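Local atomic coordinates of ATP:cob(I)alamin adenosyltransferase, putative (Burkholderia thailandensis, PDB entry 2ZHZ), a protein that probably catalyses the transfer of the adenosyl group from ATP to the cobalt of cobalamin, yielding adenosylcobalamin and triphosphate. Residues I84-A87 and H88-R91; H98-G101 and Q102-P105. One frame throughout, in Å; residues are numbered along the deposited sequence.

Contact 1: residues I84-A87 and H88-R91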
ATOM      1  N   ILE B  84      16.930   7.379  15.114  1.00 25.59           N
ATOM      2  CA  ILE B  84      15.717   7.890  15.747  1.00 27.44           C
ATOM      3  C   ILE B  84      15.954   8.066  17.243  1.00 25.44           C
ATOM      4  O   ILE B  84      16.299   7.115  17.937  1.00 26.62           O
ATOM      5  CB  ILE B  84      14.530   6.930  15.522  1.00 27.34           C
ATOM      6  CG1 ILE B  84      14.360   6.668  14.023  1.00 23.74           C
ATOM      7  CG2 ILE B  84      13.255   7.519  16.110  1.00 25.10           C
ATOM      8  CD1 ILE B  84      14.214   7.921  13.183  1.00 23.79           C
ATOM      9  N   THR B  85      15.756   9.288  17.729  1.00 27.35           N
ATOM     10  CA  THR B  85      15.976   9.620  19.137  1.00 27.95           C
ATOM     11  C   THR B  85      14.723  10.151  19.834  1.00 28.50           C
ATOM     12  O   THR B  85      13.656  10.253  19.230  1.00 26.60           O
ATOM     13  CB  THR B  85      17.054  10.698  19.264  1.00 29.49           C
ATOM     14  OG1 THR B  85      16.571  11.918  18.688  1.00 28.04           O
ATOM     15  CG2 THR B  85      18.322  10.278  18.527  1.00 34.51           C
ATOM     16  N   ASP B  86      14.862  10.497  21.112  1.00 29.19           N
ATOM     17  CA  ASP B  86      13.737  11.038  21.867  1.00 28.73           C
ATOM     18  C   ASP B  86      13.265  12.324  21.207  1.00 27.43           C
ATOM     19  O   ASP B  86      12.083  12.662  21.257  1.00 29.54           O
ATOM     20  CB  ASP B  86      14.134  11.334  23.316  1.00 30.83           C
ATOM     21  CG  ASP B  86      14.221  10.085  24.166  1.00 32.70           C
ATOM     22  OD1 ASP B  86      13.680   9.039  23.753  1.00 32.74           O
ATOM     23  OD2 ASP B  86      14.819  10.154  25.262  1.00 35.51           O
ATOM     24  N   ALA B  87      14.196  13.038  20.587  1.00 25.90           N
ATOM     25  CA  ALA B  87      13.875  14.286  19.911  1.00 26.65           C
ATOM     26  C   ALA B  87      12.816  14.040  18.840  1.00 26.75           C
ATOM     27  O   ALA B  87      11.882  14.827  18.678  1.00 23.80           O
ATOM     28  CB  ALA B  87      15.131  14.871  19.279  1.00 28.22           C
ATOM     29  N   HIS B  88      12.974  12.945  18.103  1.00 25.91           N
ATOM     30  CA  HIS B  88      12.031  12.587  17.049  1.00 23.39           C
ATOM     31  C   HIS B  88      10.660  12.281  17.644  1.00 22.02           C
ATOM     32  O   HIS B  88       9.641  12.746  17.143  1.00 23.16           O
ATOM     33  CB  HIS B  88      12.538  11.364  16.280  1.00 23.40           C
ATOM     34  CG  HIS B  88      13.772  11.627  15.477  1.00 26.03           C
ATOM     35  ND1 HIS B  88      13.746  12.280  14.265  1.00 29.23           N
ATOM     36  CD2 HIS B  88      15.072  11.339  15.720  1.00 23.62           C
ATOM     37  CE1 HIS B  88      14.976  12.382  13.794  1.00 27.58           C
ATOM     38  NE2 HIS B  88      15.799  11.818  14.660  1.00 28.53           N
ATOM     39  N   LEU B  89      10.646  11.498  18.715  1.00 20.63           N
ATOM     40  CA  LEU B  89       9.404  11.132  19.377  1.00 21.65           C
ATOM     41  C   LEU B  89       8.740  12.347  20.021  1.00 23.83           C
ATOM     42  O   LEU B  89       7.511  12.463  20.032  1.00 21.88           O
ATOM     43  CB  LEU B  89       9.671  10.069  20.446  1.00 21.88           C
ATOM     44  CG  LEU B  89      10.339   8.780  19.965  1.00 25.28           C
ATOM     45  CD1 LEU B  89      10.553   7.853  21.152  1.00 24.00           C
ATOM     46  CD2 LEU B  89       9.470   8.107  18.907  1.00 22.93           C
ATOM     47  N   ALA B  90       9.554  13.248  20.564  1.00 22.64           N
ATOM     48  CA  ALA B  90       9.031  14.444  21.210  1.00 23.00           C
ATOM     49  C   ALA B  90       8.340  15.331  20.188  1.00 22.81           C
ATOM     50  O   ALA B  90       7.285  15.906  20.467  1.00 22.79           O
ATOM     51  CB  ALA B  90      10.161  15.215  21.891  1.00 23.35           C
ATOM     52  N   ARG B  91       8.929  15.438  19.001  1.00 21.83           N
ATOM     53  CA  ARG B  91       8.345  16.270  17.964  1.00 23.00           C
ATOM     54  C   ARG B  91       6.988  15.735  17.511  1.00 23.02           C
ATOM     55  O   ARG B  91       6.064  16.510  17.261  1.00 20.83           O
ATOM     56  CB  ARG B  91       9.288  16.394  16.771  1.00 23.06           C
ATOM     57  CG  ARG B  91       8.788  17.390  15.750  1.00 23.09           C
ATOM     58  CD  ARG B  91       9.884  17.843  14.815  1.00 29.46           C
ATOM     59  NE  ARG B  91      10.412  16.755  14.004  1.00 30.25           N
ATOM     60  CZ  ARG B  91      11.211  16.938  12.961  1.00 33.92           C
ATOM     61  NH1 ARG B  91      11.566  18.169  12.613  1.00 31.31           N
ATOM     62  NH2 ARG B  91      11.644  15.898  12.257  1.00 33.00           N
TER

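Contact 2: residues H98-G101 and Q102-P105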
ATOM      1  N   HIS B  98      -0.449  19.692  19.510  1.00 19.85           N
ATOM      2  CA  HIS B  98      -0.747  20.893  18.742  1.00 20.46           C
ATOM      3  C   HIS B  98      -2.057  20.788  17.958  1.00 22.31           C
ATOM      4  O   HIS B  98      -2.930  21.646  18.070  1.00 20.54           O
ATOM      5  CB  HIS B  98       0.398  21.190  17.769  1.00 21.53           C
ATOM      6  CG  HIS B  98       0.130  22.345  16.856  1.00 23.99           C
ATOM      7  ND1 HIS B  98       0.277  23.658  17.252  1.00 28.65           N
ATOM      8  CD2 HIS B  98      -0.315  22.387  15.578  1.00 27.53           C
ATOM      9  CE1 HIS B  98      -0.066  24.457  16.258  1.00 28.48           C
ATOM     10  NE2 HIS B  98      -0.430  23.711  15.230  1.00 27.64           N
ATOM     11  N   TYR B  99      -2.195  19.734  17.160  1.00 19.70           N
ATOM     12  CA  TYR B  99      -3.396  19.566  16.352  1.00 19.01           C
ATOM     13  C   TYR B  99      -4.632  19.091  17.116  1.00 18.31           C
ATOM     14  O   TYR B  99      -5.744  19.549  16.845  1.00 20.06           O
ATOM     15  CB  TYR B  99      -3.084  18.647  15.165  1.00 21.33           C
ATOM     16  CG  TYR B  99      -2.151  19.306  14.172  1.00 21.16           C
ATOM     17  CD1 TYR B  99      -2.590  20.364  13.376  1.00 24.69           C
ATOM     18  CD2 TYR B  99      -0.810  18.926  14.078  1.00 22.43           C
ATOM     19  CE1 TYR B  99      -1.723  21.030  12.510  1.00 25.77           C
ATOM     20  CE2 TYR B  99       0.072  19.592  13.216  1.00 24.70           C
ATOM     21  CZ  TYR B  99      -0.394  20.643  12.438  1.00 27.16           C
ATOM     22  OH  TYR B  99       0.465  21.319  11.597  1.00 25.45           O
ATOM     23  N   ASN B 100      -4.449  18.187  18.071  1.00 18.55           N
ATOM     24  CA  ASN B 100      -5.576  17.697  18.863  1.00 20.66           C
ATOM     25  C   ASN B 100      -6.188  18.827  19.690  1.00 19.82           C
ATOM     26  O   ASN B 100      -7.400  18.871  19.903  1.00 18.62           O
ATOM     27  CB  ASN B 100      -5.122  16.580  19.802  1.00 22.08           C
ATOM     28  CG  ASN B 100      -5.407  15.201  19.253  1.00 26.31           C
ATOM     29  OD1 ASN B 100      -4.709  14.238  19.582  1.00 27.72           O
ATOM     30  ND2 ASN B 100      -6.449  15.089  18.427  1.00 19.43           N
ATOM     31  N   GLY B 101      -5.341  19.741  20.157  1.00 19.01           N
ATOM     32  CA  GLY B 101      -5.830  20.845  20.960  1.00 17.72           C
ATOM     33  C   GLY B 101      -6.760  21.771  20.194  1.00 18.05           C
ATOM     34  O   GLY B 101      -7.623  22.418  20.785  1.00 16.89           O
ATOM     35  N   GLN B 102      -6.592  21.829  18.876  1.00 17.90           N
ATOM     36  CA  GLN B 102      -7.409  22.697  18.032  1.00 17.67           C
ATOM     37  C   GLN B 102      -8.644  22.008  17.449  1.00 19.98           C
ATOM     38  O   GLN B 102      -9.444  22.638  16.764  1.00 22.41           O
ATOM     39  CB  GLN B 102      -6.544  23.264  16.899  1.00 21.59           C
ATOM     40  CG  GLN B 102      -5.415  24.160  17.395  1.00 25.82           C
ATOM     41  CD  GLN B 102      -4.521  24.679  16.282  1.00 33.25           C
ATOM     42  OE1 GLN B 102      -3.723  25.594  16.493  1.00 34.99           O
ATOM     43  NE2 GLN B 102      -4.636  24.088  15.097  1.00 34.26           N
ATOM     44  N   LEU B 103      -8.802  20.720  17.732  1.00 20.72           N
ATOM     45  CA  LEU B 103      -9.936  19.951  17.226  1.00 21.27           C
ATOM     46  C   LEU B 103     -10.923  19.585  18.329  1.00 22.83           C
ATOM     47  O   LEU B 103     -10.539  19.368  19.476  1.00 23.50           O
ATOM     48  CB  LEU B 103      -9.440  18.653  16.570  1.00 20.02           C
ATOM     49  CG  LEU B 103      -8.612  18.714  15.284  1.00 23.13           C
ATOM     50  CD1 LEU B 103      -7.936  17.363  15.048  1.00 26.41           C
ATOM     51  CD2 LEU B 103      -9.510  19.076  14.108  1.00 23.65           C
ATOM     52  N   PRO B 104     -12.219  19.524  17.999  1.00 25.62           N
ATOM     53  CA  PRO B 104     -13.192  19.160  19.030  1.00 27.35           C
ATOM     54  C   PRO B 104     -12.981  17.696  19.406  1.00 29.88           C
ATOM     55  O   PRO B 104     -12.506  16.905  18.590  1.00 29.70           O
ATOM     56  CB  PRO B 104     -14.535  19.401  18.339  1.00 29.60           C
ATOM     57  CG  PRO B 104     -14.224  19.165  16.895  1.00 26.80           C
ATOM     58  CD  PRO B 104     -12.891  19.862  16.734  1.00 28.03           C
ATOM     59  N   PRO B 105     -13.326  17.316  20.645  1.00 32.18           N
ATOM     60  CA  PRO B 105     -13.146  15.925  21.071  1.00 34.13           C
ATOM     61  C   PRO B 105     -13.812  14.914  20.143  1.00 38.12           C
ATOM     62  O   PRO B 105     -14.901  15.153  19.614  1.00 36.78           O
ATOM     63  CB  PRO B 105     -13.739  15.916  22.480  1.00 34.51           C
ATOM     64  CG  PRO B 105     -14.760  17.022  22.435  1.00 34.20           C
ATOM     65  CD  PRO B 105     -14.018  18.097  21.682  1.00 33.33           C
TER
HETATM   66  O   HOH W   1      -9.278  16.042  19.557  1.00 29.75           O

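Contact 1: residues I84-A87 and H88-R91
His88 folds back along the entrance to its own helix, and its side chain meets Ile84 and Thr85. His88 CB lies 3.3 Å from Thr85 O and also touches Ile84 CG2. With CG anti to the carbonyl carbon (chi1 -68°), the ring is carried back past the start of the helix. His88 CD2 comes closest of the ring atoms, 3.0 Å from Thr85 N near the ring plane and 3.4 Å from Thr85 OG1, so the main chain of Thr85 lines this edge. Ile84 approaches differently: its side chain crosses that of His88 at about a right angle, and CD1 stands 4.3 Å above the ring plane, over the centre. NE2, at the tip, lies near Thr85 N and Ile84 CA; on the other side of the ring ND1 makes a weak hydrogen bond to Asp68, whose carboxylate also forms a salt bridge with Arg91.

Thr85 OG1, set between the backbone N and the carbonyl carbon (chi1 66°), accepts a weak bond from Ala87 N at 3.2 Å. The regular ladder begins with Leu89 N to Thr85 O (3.3 Å, 163°) and continues with Ala90 N to Asp86 O at 2.7 Å. Asp86 points outward, its carboxylate held by Ser6 and Lys7 N of the second subunit. Thr85 is thus the N-cap, with His88 and Ile84 packed beside it, where helix 86-101 of the adenosyltransferase helix bundle opens at a subunit boundary.

Contact 2: residues H98-G101 and Q102-P105
Asn100 O receives two donors at the far end of the helix: Leu103 N, at 3.2 Å with a fairly straight N-H...O angle of 156°, and a water whose bond is weak. Leu103 N does not approach in the carbonyl plane but stands about 70° out of it. One residue earlier, Gln102 N reaches Tyr99 O at 3.2 Å, again from well above the carbonyl plane, though with a more bent N-H...O. Both bonds span three residues. Gly101 and Gln102 occupy the middle of a type I turn closed by the Leu103 N to Asn100 O bond, the tight turning by which helix 86-101 passes into the loop leading to strand 110-111. The water also donates weakly to Pro104 O, which takes a further hydrogen bond from Arg164.

The side chains follow this winding. Leu103 folds over the carbonyl of Tyr99, with CG 3.4 Å and CD1 3.6 Å from Tyr99 O. Gln102 turns instead toward His98: beyond CG, which lies 3.6 Å from His98 O, its chain is extended and brings OE1 to 3.8 Å from His98 CE1. This is a loose meeting, ring and amide planes being 55° apart. On the Tyr99 side, His98 CD2 stands 3.4 Å above the plane of the Tyr99 ring, over its centre. Tyr99 itself is buried against Val161 and Val165 of helix 147-169, and its OH bonds to Asp57.

Overall arrangement
Contacts 1 and 2 show how one helix, 86-101, is begun and finished by different means. Their centres are 21 Å apart and their nearest atoms about 7 Å, so they do not touch; what they share is the helix itself and its neighbour 147-169. Contact 1 is partly buried, with charged and aromatic groups tied to helix 56-77 and to a second subunit. Contact 2 lies at the surface, is touched by no other chain of the trimer, and has two main-chain bonds and a weakly held water, without the side-chain cap of contact 1. A side-chain oxygen caps the start, whereas short-range backbone turns close the end.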